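Local coordinates for protein transcription initiation factor IIB (Methanocaldococcus jannaschii, PDB 5O9J) that is the mini-intein of an archaeal transcription factor, a HINT-fold domain of the family that cuts itself out of its host protein by protein splicing, at residues P67-S72 and T165-E170; S77-I82 and V154-G159; T100-E105 and V116-V121. One frame throughout, in Å; residues are numbered along the deposited sequence.

How the interactions relate
All three contacts join parts of one β-rich HINT domain that are separated in sequence. Interaction 1 lies across the chain's centre from the other two, its centre about 24 Å from that of interaction 2 and about 31 Å from that of interaction 3. Strands 70-75 and 79-84, consecutive in the chain, carry the first segments of interactions 1 and 2. In sequence, the segments of interaction 1 enclose those of interaction 2, which in turn enclose those of interaction 3. Interactions 2 and 3 meet where Ile82 CG2 packs 4.0 Å from Leu120 CD1, and both reach the sheet containing strands 79-84, 143-154 and 119-123.

Interaction 1 (P67-S72 and T165-E170); sequences PVSEVS and TVPNAE
The flat carbonyl group of Thr165 receives Ser69 from two directions, at a place in the HINT fold where the end of strand 160-165 meets the chain leading into strand 70-75. Ahead of the oxygen, nearly along the C=O axis, stands the backbone N of Ser69, 2.9 Å from Thr165 O. Over one face of the same carbonyl, 57° out of its plane, is the hydroxyl of Ser69, with OG donating to Thr165 O at 3.3 Å. Two donors, one N-H and one O-H, thus grip one acceptor, and Val68 adds a CA-H contact to it. Serine suits this place because its short side chain can turn back over its own backbone: OG sits between N and the carbonyl carbon (chi1 55°). A second backbone bond runs the other way, from Thr165 N to Glu70 O at 3.0 Å.

Thr165 uses its two branches differently. Its methyl CG2 packs closely against the hydroxyl of Ser69, whereas its OG1 faces the side chain of Glu70 and makes a weak bond to Glu70 OE2 at 3.4 Å. The stem of the glutamate passes obliquely by the threonine, with Glu70 CG 3.3 Å from Thr165 OG1. The other carboxylate oxygen, OE1, forms a salt bridge with Arg39, which probably does more to fix the acid group than the weak threonine bond.

Beside these bonds the contact turns apolar. Val68 and Val166 both pack on Val54 of strand 52-57, and their compact branched side chains meet each other through CG2 methyls. An ammonium ion, probably from the crystallisation liquor, accompanies the two segments, bonded to the carbonyl oxygens of Pro67 and Pro167. The ring of Pro167 also touches Pro67, its CD lying 3.6 Å from Pro67 O.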
ATOM      1  N   PRO A  67      -3.700  -2.366 -15.674  1.00 31.19           N
ATOM      2  CA  PRO A  67      -3.774  -0.932 -15.985  1.00 33.71           C
ATOM      3  C   PRO A  67      -4.053  -0.052 -14.780  1.00 30.64           C
ATOM      4  O   PRO A  67      -4.954  -0.337 -13.995  1.00 32.15           O
ATOM      5  CB  PRO A  67      -4.950  -0.851 -16.967  1.00 35.17           C
ATOM      6  CG  PRO A  67      -4.942  -2.171 -17.652  1.00 37.00           C
ATOM      7  CD  PRO A  67      -4.561  -3.159 -16.569  1.00 30.96           C
ATOM      8  N   VAL A  68      -3.284   1.024 -14.658  1.00 36.73           N
ATOM      9  CA  VAL A  68      -3.585   2.097 -13.716  1.00 31.86           C
ATOM     10  C   VAL A  68      -4.365   3.165 -14.481  1.00 39.14           C
ATOM     11  O   VAL A  68      -3.951   3.583 -15.563  1.00 39.27           O
ATOM     12  CB  VAL A  68      -2.307   2.696 -13.107  1.00 33.66           C
ATOM     13  CG1 VAL A  68      -2.639   3.859 -12.151  1.00 29.67           C
ATOM     14  CG2 VAL A  68      -1.505   1.604 -12.385  1.00 35.24           C
ATOM     15  N   SER A  69      -5.502   3.589 -13.944  1.00 38.66           N
ATOM     16  CA  SER A  69      -6.336   4.554 -14.658  1.00 44.60           C
ATOM     17  C   SER A  69      -5.949   5.981 -14.301  1.00 38.83           C
ATOM     18  O   SER A  69      -5.909   6.853 -15.162  1.00 49.55           O
ATOM     19  CB  SER A  69      -7.811   4.316 -14.351  1.00 34.65           C
ATOM     20  OG  SER A  69      -8.021   4.344 -12.952  1.00 37.56           O
ATOM     21  N   GLU A  70      -5.670   6.213 -13.022  1.00 41.51           N
ATOM     22  CA  GLU A  70      -5.262   7.531 -12.553  1.00 42.30           C
ATOM     23  C   GLU A  70      -4.335   7.408 -11.346  1.00 42.81           C
ATOM     24  O   GLU A  70      -4.273   6.361 -10.693  1.00 41.36           O
ATOM     25  CB  GLU A  70      -6.490   8.388 -12.203  1.00 44.39           C
ATOM     26  CG  GLU A  70      -7.376   7.782 -11.129  1.00 43.70           C
ATOM     27  CD  GLU A  70      -8.612   8.615 -10.797  1.00 47.39           C
ATOM     28  OE1 GLU A  70      -9.172   9.282 -11.701  1.00 38.92           O
ATOM     29  OE2 GLU A  70      -9.023   8.589  -9.614  1.00 49.02           O
ATOM     30  N   VAL A  71      -3.591   8.472 -11.065  1.00 34.39           N
ATOM     31  CA  VAL A  71      -2.751   8.516  -9.875  1.00 31.75           C
ATOM     32  C   VAL A  71      -3.095   9.769  -9.096  1.00 38.86           C
ATOM     33  O   VAL A  71      -3.670  10.709  -9.646  1.00 37.94           O
ATOM     34  CB  VAL A  71      -1.246   8.521 -10.206  1.00 32.50           C
ATOM     35  CG1 VAL A  71      -0.864   7.290 -11.038  1.00 31.46           C
ATOM     36  CG2 VAL A  71      -0.868   9.800 -10.938  1.00 35.88           C
ATOM     37  N   SER A  72      -2.746   9.787  -7.820  1.00 33.59           N
ATOM     38  CA  SER A  72      -3.034  10.958  -7.018  1.00 40.54           C
ATOM     39  C   SER A  72      -2.088  11.043  -5.834  1.00 38.82           C
ATOM     40  O   SER A  72      -1.391  10.079  -5.507  1.00 35.00           O
ATOM     41  CB  SER A  72      -4.497  10.946  -6.552  1.00 38.86           C
ATOM     42  OG  SER A  72      -4.719  10.008  -5.517  1.00 43.84           O
ATOM     43  N   THR A 165      -5.048   4.134  -8.879  1.00 35.27           N
ATOM     44  CA  THR A 165      -6.365   3.562  -9.087  1.00 32.85           C
ATOM     45  C   THR A 165      -6.229   2.416 -10.068  1.00 39.66           C
ATOM     46  O   THR A 165      -5.871   2.609 -11.232  1.00 38.50           O
ATOM     47  CB  THR A 165      -7.391   4.588  -9.614  1.00 41.62           C
ATOM     48  OG1 THR A 165      -7.558   5.635  -8.652  1.00 42.62           O
ATOM     49  CG2 THR A 165      -8.742   3.921  -9.850  1.00 38.47           C
ATOM     50  N   VAL A 166      -6.507   1.215  -9.576  1.00 39.20           N
ATOM     51  CA  VAL A 166      -6.415   0.016 -10.380  1.00 37.56           C
ATOM     52  C   VAL A 166      -7.796  -0.620 -10.476  1.00 43.12           C
ATOM     53  O   VAL A 166      -8.250  -1.278  -9.540  1.00 48.95           O
ATOM     54  CB  VAL A 166      -5.405  -0.986  -9.773  1.00 38.05           C
ATOM     55  CG1 VAL A 166      -5.210  -2.176 -10.696  1.00 33.59           C
ATOM     56  CG2 VAL A 166      -4.078  -0.285  -9.497  1.00 35.57           C
ATOM     57  N   PRO A 167      -8.485  -0.394 -11.599  1.00 40.04           N
ATOM     58  CA  PRO A 167      -9.785  -1.018 -11.872  1.00 46.71           C
ATOM     59  C   PRO A 167      -9.727  -2.541 -11.913  1.00 45.48           C
ATOM     60  O   PRO A 167      -8.696  -3.109 -12.269  1.00 47.51           O
ATOM     61  CB  PRO A 167     -10.161  -0.459 -13.255  1.00 47.52           C
ATOM     62  CG  PRO A 167      -8.880   0.110 -13.818  1.00 45.75           C
ATOM     63  CD  PRO A 167      -8.123   0.594 -12.628  1.00 43.47           C
ATOM     64  N   ASN A 168     -10.831  -3.185 -11.550  1.00 51.16           N
ATOM     65  CA  ASN A 168     -10.958  -4.641 -11.628  1.00 48.93           C
ATOM     66  C   ASN A 168      -9.901  -5.382 -10.808  1.00 54.76           C
ATOM     67  O   ASN A 168      -9.544  -6.523 -11.124  1.00 50.60           O
ATOM     68  CB  ASN A 168     -10.896  -5.107 -13.088  1.00 53.72           C
ATOM     69  CG  ASN A 168     -11.957  -4.449 -13.955  1.00 57.35           C
ATOM     70  OD1 ASN A 168     -13.095  -4.255 -13.524  1.00 60.77           O
ATOM     71  ND2 ASN A 168     -11.585  -4.089 -15.180  1.00 58.62           N
ATOM     72  N   ALA A 169      -9.405  -4.729  -9.760  1.00 47.43           N
ATOM     73  CA  ALA A 169      -8.450  -5.348  -8.847  1.00 43.70           C
ATOM     74  C   ALA A 169      -8.504  -4.654  -7.495  1.00 40.83           C
ATOM     75  O   ALA A 169      -8.538  -5.310  -6.455  1.00 44.08           O
ATOM     76  CB  ALA A 169      -7.040  -5.304  -9.423  1.00 38.97           C
ATOM     77  N   GLU A 170      -8.515  -3.324  -7.525  1.00 40.33           N
ATOM     78  CA  GLU A 170      -8.616  -2.502  -6.321  1.00 41.68           C
ATOM     79  C   GLU A 170      -7.625  -2.914  -5.222  1.00 39.59           C
ATOM     80  O   GLU A 170      -7.931  -2.865  -4.033  1.00 41.49           O
ATOM     81  CB  GLU A 170     -10.050  -2.528  -5.794  1.00 47.05           C
ATOM     82  CG  GLU A 170     -11.046  -1.913  -6.775  1.00 55.26           C
ATOM     83  CD  GLU A 170     -12.410  -1.661  -6.163  1.00 65.04           C
ATOM     84  OE1 GLU A 170     -12.550  -1.844  -4.933  1.00 69.56           O
ATOM     85  OE2 GLU A 170     -13.337  -1.270  -6.909  1.00 62.57           O
TER

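Interaction 2 (S77-I82 and V154-G159); sequences SEMFEI and VEPTSG
Met79 and Val154 face each other as an antiparallel hydrogen-bonded pair. Met79 N donates to Val154 O at 3.0 Å, and the return bond from Val154 N to Met79 O is almost straight, 177° at the hydrogen. Valine, branched at CB, suits the strand: with CG1 anti to the carbonyl carbon (chi1 -63°), Val154 CG2 falls between N and the carbonyl carbon and packs 3.4 Å from Met79 O.

Next to the pair, the flexible thioether of Met79 reaches along 154-159 to Pro156. The chain runs out straight through SD and then bends, bringing Met79 CE to 3.7 Å from Pro156 CA, while Met79 CG lies 4.1 Å from Pro156 CG. Proline offers a rigid apolar surface here, and its CD also rests against Ser77 O at 3.5 Å.

Farther out, Asp6 touches both Met79 and Pro156, and Arg91 lies against Met79 and Val154. Glu78 OE2 forms a salt bridge with Arg94, and Glu81 OE1 bonds to Asn152. The Met79-Val154 pair ends the antiparallel pairing of strands 79-84 and 143-154 in the β-rich HINT fold, where the chain leaves the sheet for strand 160-165.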
ATOM      1  N   SER A  77       0.506  14.732   7.402  1.00 43.36           N
ATOM      2  CA  SER A  77       1.335  15.179   8.517  1.00 48.62           C
ATOM      3  C   SER A  77       2.149  14.056   9.140  1.00 50.16           C
ATOM      4  O   SER A  77       3.347  14.198   9.391  1.00 50.79           O
ATOM      5  CB  SER A  77       0.461  15.821   9.596  1.00 52.09           C
ATOM      6  OG  SER A  77       1.042  15.644  10.876  1.00 54.22           O
ATOM      7  N   GLU A  78       1.489  12.934   9.395  1.00 50.28           N
ATOM      8  CA  GLU A  78       2.115  11.838  10.123  1.00 54.18           C
ATOM      9  C   GLU A  78       1.844  10.486   9.485  1.00 48.36           C
ATOM     10  O   GLU A  78       0.829  10.287   8.818  1.00 47.39           O
ATOM     11  CB  GLU A  78       1.619  11.812  11.566  1.00 55.37           C
ATOM     12  CG  GLU A  78       0.120  11.576  11.674  1.00 58.31           C
ATOM     13  CD  GLU A  78      -0.281  10.936  12.995  1.00 68.34           C
ATOM     14  OE1 GLU A  78       0.548  10.919  13.933  1.00 68.28           O
ATOM     15  OE2 GLU A  78      -1.424  10.436  13.085  1.00 65.62           O
ATOM     16  N   MET A  79       2.760   9.555   9.698  1.00 50.16           N
ATOM     17  CA  MET A  79       2.504   8.169   9.364  1.00 49.87           C
ATOM     18  C   MET A  79       3.018   7.286  10.474  1.00 48.63           C
ATOM     19  O   MET A  79       3.960   7.652  11.181  1.00 48.46           O
ATOM     20  CB  MET A  79       3.158   7.793   8.043  1.00 47.69           C
ATOM     21  CG  MET A  79       2.492   8.412   6.830  1.00 52.78           C
ATOM     22  SD  MET A  79       3.301   7.808   5.352  1.00 56.98           S
ATOM     23  CE  MET A  79       4.964   7.644   6.001  1.00 49.40           C
ATOM     24  N   PHE A  80       2.391   6.126  10.627  1.00 46.22           N
ATOM     25  CA  PHE A  80       2.800   5.168  11.639  1.00 39.37           C
ATOM     26  C   PHE A  80       3.808   4.217  11.049  1.00 38.30           C
ATOM     27  O   PHE A  80       3.605   3.689   9.958  1.00 46.07           O
ATOM     28  CB  PHE A  80       1.602   4.393  12.177  1.00 43.16           C
ATOM     29  CG  PHE A  80       0.639   5.230  12.969  1.00 48.08           C
ATOM     30  CD1 PHE A  80      -0.208   6.127  12.335  1.00 50.70           C
ATOM     31  CD2 PHE A  80       0.566   5.105  14.350  1.00 47.76           C
ATOM     32  CE1 PHE A  80      -1.103   6.895  13.065  1.00 53.74           C
ATOM     33  CE2 PHE A  80      -0.321   5.868  15.085  1.00 53.03           C
ATOM     34  CZ  PHE A  80      -1.158   6.767  14.439  1.00 58.71           C
ATOM     35  N   GLU A  81       4.909   4.014  11.755  1.00 37.19           N
ATOM     36  CA  GLU A  81       5.829   2.946  11.400  1.00 41.35           C
ATOM     37  C   GLU A  81       5.626   1.779  12.352  1.00 39.51           C
ATOM     38  O   GLU A  81       5.873   1.897  13.547  1.00 39.87           O
ATOM     39  CB  GLU A  81       7.275   3.429  11.436  1.00 41.53           C
ATOM     40  CG  GLU A  81       8.277   2.384  11.015  1.00 44.90           C
ATOM     41  CD  GLU A  81       9.700   2.819  11.281  1.00 48.95           C
ATOM     42  OE1 GLU A  81      10.026   3.050  12.462  1.00 48.61           O
ATOM     43  OE2 GLU A  81      10.487   2.932  10.317  1.00 48.49           O
ATOM     44  N   ILE A  82       5.135   0.664  11.821  1.00 37.68           N
ATOM     45  CA  ILE A  82       4.981  -0.559  12.601  1.00 40.76           C
ATOM     46  C   ILE A  82       6.217  -1.424  12.448  1.00 40.54           C
ATOM     47  O   ILE A  82       6.608  -1.742  11.331  1.00 39.19           O
ATOM     48  CB  ILE A  82       3.759  -1.386  12.157  1.00 41.35           C
ATOM     49  CG1 ILE A  82       2.491  -0.542  12.183  1.00 39.33           C
ATOM     50  CG2 ILE A  82       3.588  -2.603  13.055  1.00 37.43           C
ATOM     51  CD1 ILE A  82       1.292  -1.262  11.594  1.00 47.49           C
ATOM     52  N   VAL A 154       6.189   8.925  12.473  1.00 49.99           N
ATOM     53  CA  VAL A 154       7.247   9.499  11.660  1.00 46.82           C
ATOM     54  C   VAL A 154       6.679  10.458  10.620  1.00 50.68           C
ATOM     55  O   VAL A 154       5.458  10.557  10.431  1.00 48.73           O
ATOM     56  CB  VAL A 154       8.069   8.419  10.933  1.00 50.11           C
ATOM     57  CG1 VAL A 154       8.774   7.510  11.923  1.00 47.88           C
ATOM     58  CG2 VAL A 154       7.175   7.618   9.997  1.00 49.49           C
ATOM     59  N   GLU A 155       7.579  11.169   9.953  1.00 48.43           N
ATOM     60  CA  GLU A 155       7.197  12.070   8.877  1.00 55.83           C
ATOM     61  C   GLU A 155       7.250  11.331   7.563  1.00 52.49           C
ATOM     62  O   GLU A 155       8.152  10.511   7.354  1.00 52.20           O
ATOM     63  CB  GLU A 155       8.114  13.296   8.818  1.00 60.01           C
ATOM     64  CG  GLU A 155       9.594  13.024   9.173  1.00 63.27           C
ATOM     65  CD  GLU A 155       9.875  12.816  10.659  1.00 70.06           C
ATOM     66  OE1 GLU A 155       9.385  13.626  11.465  1.00 76.84           O
ATOM     67  OE2 GLU A 155      10.609  11.854  10.953  1.00 75.05           O
ATOM     68  N   PRO A 156       6.285  11.610   6.676  1.00 46.99           N
ATOM     69  CA  PRO A 156       6.320  11.053   5.323  1.00 49.37           C
ATOM     70  C   PRO A 156       7.585  11.509   4.616  1.00 50.88           C
ATOM     71  O   PRO A 156       8.010  12.641   4.834  1.00 48.78           O
ATOM     72  CB  PRO A 156       5.067  11.635   4.660  1.00 48.89           C
ATOM     73  CG  PRO A 156       4.173  12.016   5.787  1.00 49.34           C
ATOM     74  CD  PRO A 156       5.090  12.444   6.896  1.00 49.94           C
ATOM     75  N   THR A 157       8.184  10.646   3.802  1.00 49.98           N
ATOM     76  CA  THR A 157       9.426  10.983   3.116  1.00 49.21           C
ATOM     77  C   THR A 157       9.298  12.285   2.322  1.00 50.23           C
ATOM     78  O   THR A 157      10.214  13.107   2.318  1.00 56.50           O
ATOM     79  CB  THR A 157       9.861   9.860   2.168  1.00 47.26           C
ATOM     80  OG1 THR A 157       9.908   8.620   2.887  1.00 54.08           O
ATOM     81  CG2 THR A 157      11.230  10.158   1.575  1.00 49.96           C
ATOM     82  N   SER A 158       8.152  12.481   1.675  1.00 47.58           N
ATOM     83  CA  SER A 158       7.961  13.647   0.813  1.00 47.10           C
ATOM     84  C   SER A 158       7.065  14.724   1.421  1.00 49.19           C
ATOM     85  O   SER A 158       7.108  15.882   1.001  1.00 49.68           O
ATOM     86  CB  SER A 158       7.367  13.226  -0.530  1.00 41.88           C
ATOM     87  OG  SER A 158       6.001  12.873  -0.390  1.00 42.13           O
ATOM     88  N   GLY A 159       6.252  14.343   2.400  1.00 48.18           N
ATOM     89  CA  GLY A 159       5.247  15.242   2.938  1.00 48.60           C
ATOM     90  C   GLY A 159       3.930  14.969   2.242  1.00 47.67           C
ATOM     91  O   GLY A 159       2.935  15.664   2.458  1.00 42.01           O
TER

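Interaction 3 (T100-E105 and V116-V121); sequences TIRDNE and VGDILV
Asp118 reaches toward Arg102 and meets it in a two-pronged salt bridge. The carboxylate lies at the guanidinium edge, the two planes only 26° apart: Arg102 NE donates to Asp118 OD1 at 3.0 Å, on the syn side though somewhat out of the carboxylate plane, and Arg102 NH1 to OD2 at a distance so short that its exact value is doubtful. Arginine suits the place because its guanidinium offers two N-H groups along one edge, and the bend at chi2 (-69°) turns that edge to the carboxylate. Glu113 O takes another bond from NH1, and Lys115 N gives one to OD2, so both charged groups are further anchored by the intervening chain.

At Ile119 the backbones are joined both directly and through water. Ile119 O accepts from Ile101 N at 2.9 Å, but Ile119 N gives its hydrogen to a water, which donates to Ile101 O at 2.6 Å and to Asp118 OD1. The water thus links the carboxylate of the salt bridge to both backbones. The two isoleucine side chains lie side by side, pointing the same way, with Ile101 CD1 4.0 Å from Ile119 CG2. Thr100 CG2 presses on the same carbonyl, 3.3 Å from Ile119 O.

Leu120 brings its CD2 back to 3.6 Å from Thr100 OG1, a hydroxyl bonded to Val98 O. Val121 continues the strand pairing through its backbone bond to Phe99.

The short strands 100-102 and 119-121 run at 131°, well off antiparallel, and share a single bridge, Thr100 with Leu120. This is a water-bridged strand contact beside the 96-102/105-110 hairpin, with its type I' turn from Arg102 to Glu105, in the β-rich HINT fold.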
ATOM      1  N   THR A 100      -5.052  -8.598  12.908  1.00 36.47           N
ATOM      2  CA  THR A 100      -4.477  -8.725  14.241  1.00 38.19           C
ATOM      3  C   THR A 100      -5.211  -9.828  14.993  1.00 41.26           C
ATOM      4  O   THR A 100      -6.384 -10.090  14.732  1.00 41.41           O
ATOM      5  CB  THR A 100      -4.589  -7.406  15.047  1.00 34.49           C
ATOM      6  OG1 THR A 100      -4.332  -6.286  14.190  1.00 44.39           O
ATOM      7  CG2 THR A 100      -3.602  -7.383  16.201  1.00 36.55           C
ATOM      8  N   ILE A 101      -4.533 -10.475  15.930  1.00 36.41           N
ATOM      9  CA  ILE A 101      -5.239 -11.378  16.824  1.00 38.13           C
ATOM     10  C   ILE A 101      -5.819 -10.580  17.977  1.00 37.14           C
ATOM     11  O   ILE A 101      -5.100  -9.977  18.764  1.00 35.88           O
ATOM     12  CB  ILE A 101      -4.339 -12.497  17.358  1.00 38.11           C
ATOM     13  CG1 ILE A 101      -3.929 -13.408  16.200  1.00 37.96           C
ATOM     14  CG2 ILE A 101      -5.080 -13.293  18.422  1.00 39.60           C
ATOM     15  CD1 ILE A 101      -3.250 -14.691  16.620  1.00 36.87           C
ATOM     16  N   ARG A 102      -7.137 -10.550  18.055  1.00 36.47           N
ATOM     17  CA  ARG A 102      -7.809  -9.831  19.125  1.00 36.75           C
ATOM     18  C   ARG A 102      -8.935 -10.707  19.615  1.00 38.28           C
ATOM     19  O   ARG A 102      -9.743 -11.179  18.815  1.00 33.56           O
ATOM     20  CB  ARG A 102      -8.339  -8.474  18.643  1.00 38.15           C
ATOM     21  CG  ARG A 102      -7.263  -7.436  18.417  1.00 41.58           C
ATOM     22  CD  ARG A 102      -6.648  -6.999  19.735  1.00 37.92           C
ATOM     23  NE  ARG A 102      -5.624  -5.973  19.552  1.00 41.78           N
ATOM     24  CZ  ARG A 102      -5.882  -4.675  19.403  1.00 45.74           C
ATOM     25  NH1 ARG A 102      -4.884  -3.815  19.242  1.00 45.38           N
ATOM     26  NH2 ARG A 102      -7.136  -4.235  19.405  1.00 44.04           N
ATOM     27  N   ASP A 103      -8.973 -10.939  20.921  1.00 36.25           N
ATOM     28  CA  ASP A 103      -9.952 -11.845  21.507  1.00 40.26           C
ATOM     29  C   ASP A 103     -10.013 -13.161  20.730  1.00 37.73           C
ATOM     30  O   ASP A 103     -11.094 -13.516  20.210  1.00 39.42           O
ATOM     31  CB  ASP A 103     -11.333 -11.221  21.532  1.00 37.44           C
ATOM     32  CG  ASP A 103     -11.383  -9.919  22.338  1.00 45.14           C
ATOM     33  OD1 ASP A 103     -10.807  -9.847  23.448  1.00 44.69           O
ATOM     34  OD2 ASP A 103     -12.008  -8.954  21.836  1.00 49.97           O
ATOM     35  N   ASN A 104      -8.872 -13.853  20.580  1.00 36.40           N
ATOM     36  CA  ASN A 104      -8.917 -15.251  20.099  1.00 39.01           C
ATOM     37  C   ASN A 104      -9.201 -15.394  18.601  1.00 40.06           C
ATOM     38  O   ASN A 104      -9.198 -16.496  18.081  1.00 37.22           O
ATOM     39  CB  ASN A 104      -9.942 -15.966  21.000  1.00 42.22           C
ATOM     40  CG  ASN A 104      -9.499 -15.989  22.469  1.00 36.63           C
ATOM     41  OD1 ASN A 104      -9.258 -14.954  23.099  1.00 54.57           O
ATOM     42  ND2 ASN A 104      -9.710 -17.135  23.064  1.00 56.34           N
ATOM     43  N   GLU A 105      -9.448 -14.268  17.927  1.00 40.39           N
ATOM     44  CA  GLU A 105      -9.712 -14.266  16.492  1.00 43.38           C
ATOM     45  C   GLU A 105      -8.751 -13.381  15.697  1.00 38.78           C
ATOM     46  O   GLU A 105      -8.117 -12.500  16.256  1.00 31.97           O
ATOM     47  CB  GLU A 105     -11.130 -13.789  16.226  1.00 48.56           C
ATOM     48  CG  GLU A 105     -12.189 -14.823  16.496  1.00 49.62           C
ATOM     49  CD  GLU A 105     -13.573 -14.285  16.220  1.00 65.50           C
ATOM     50  OE1 GLU A 105     -13.682 -13.065  15.942  1.00 61.45           O
ATOM     51  OE2 GLU A 105     -14.536 -15.082  16.273  1.00 66.45           O
ATOM     52  N   VAL A 116       1.988  -2.279  21.145  1.00 42.46           N
ATOM     53  CA  VAL A 116       3.175  -3.128  21.240  1.00 42.84           C
ATOM     54  C   VAL A 116       2.774  -4.458  21.869  1.00 41.95           C
ATOM     55  O   VAL A 116       1.964  -4.483  22.791  1.00 44.50           O
ATOM     56  CB  VAL A 116       4.300  -2.455  22.073  1.00 45.20           C
ATOM     57  CG1 VAL A 116       5.476  -3.407  22.275  1.00 47.41           C
ATOM     58  CG2 VAL A 116       4.763  -1.163  21.408  1.00 42.76           C
ATOM     59  N   GLY A 117       3.303  -5.563  21.355  1.00 40.18           N
ATOM     60  CA  GLY A 117       2.896  -6.869  21.833  1.00 42.37           C
ATOM     61  C   GLY A 117       1.754  -7.495  21.047  1.00 43.12           C
ATOM     62  O   GLY A 117       1.527  -8.709  21.133  1.00 40.43           O
ATOM     63  N   ASP A 118       1.023  -6.677  20.292  1.00 42.61           N
ATOM     64  CA  ASP A 118      -0.030  -7.196  19.418  1.00 42.60           C
ATOM     65  C   ASP A 118       0.553  -8.196  18.438  1.00 40.42           C
ATOM     66  O   ASP A 118       1.699  -8.057  18.010  1.00 40.26           O
ATOM     67  CB  ASP A 118      -0.723  -6.069  18.648  1.00 43.94           C
ATOM     68  CG  ASP A 118      -2.078  -5.712  19.225  1.00 45.97           C
ATOM     69  OD1 ASP A 118      -2.704  -6.588  19.855  1.00 47.65           O
ATOM     70  OD2 ASP A 118      -2.522  -4.557  19.038  1.00 45.74           O
ATOM     71  N   ILE A 119      -0.236  -9.206  18.094  1.00 41.09           N
ATOM     72  CA  ILE A 119       0.187 -10.207  17.123  1.00 39.99           C
ATOM     73  C   ILE A 119      -0.433  -9.927  15.760  1.00 35.42           C
ATOM     74  O   ILE A 119      -1.648 -10.002  15.594  1.00 34.80           O
ATOM     75  CB  ILE A 119      -0.194 -11.634  17.563  1.00 38.97           C
ATOM     76  CG1 ILE A 119       0.482 -11.979  18.892  1.00 44.35           C
ATOM     77  CG2 ILE A 119       0.188 -12.647  16.483  1.00 37.07           C
ATOM     78  CD1 ILE A 119       0.239 -13.409  19.344  1.00 47.25           C
ATOM     79  N   LEU A 120       0.413  -9.589  14.794  1.00 33.29           N
ATOM     80  CA  LEU A 120      -0.037  -9.354  13.432  1.00 33.31           C
ATOM     81  C   LEU A 120       0.054 -10.624  12.609  1.00 36.43           C
ATOM     82  O   LEU A 120       0.916 -11.471  12.839  1.00 36.64           O
ATOM     83  CB  LEU A 120       0.784  -8.251  12.768  1.00 34.01           C
ATOM     84  CG  LEU A 120       0.635  -6.859  13.378  1.00 35.17           C
ATOM     85  CD1 LEU A 120       1.297  -5.805  12.489  1.00 39.27           C
ATOM     86  CD2 LEU A 120      -0.834  -6.541  13.596  1.00 37.10           C
ATOM     87  N   VAL A 121      -0.854 -10.758  11.654  1.00 38.27           N
ATOM     88  CA  VAL A 121      -0.796 -11.864  10.721  1.00 37.29           C
ATOM     89  C   VAL A 121      -0.271 -11.347   9.393  1.00 36.46           C
ATOM     90  O   VAL A 121      -0.931 -10.568   8.720  1.00 32.53           O
ATOM     91  CB  VAL A 121      -2.169 -12.523  10.528  1.00 37.73           C
ATOM     92  CG1 VAL A 121      -2.038 -13.781   9.661  1.00 38.73           C
ATOM     93  CG2 VAL A 121      -2.781 -12.864  11.881  1.00 40.51           C
TER
HETATM   94  O   HOH W   1      -2.698  -9.420  19.490  1.00 36.88           O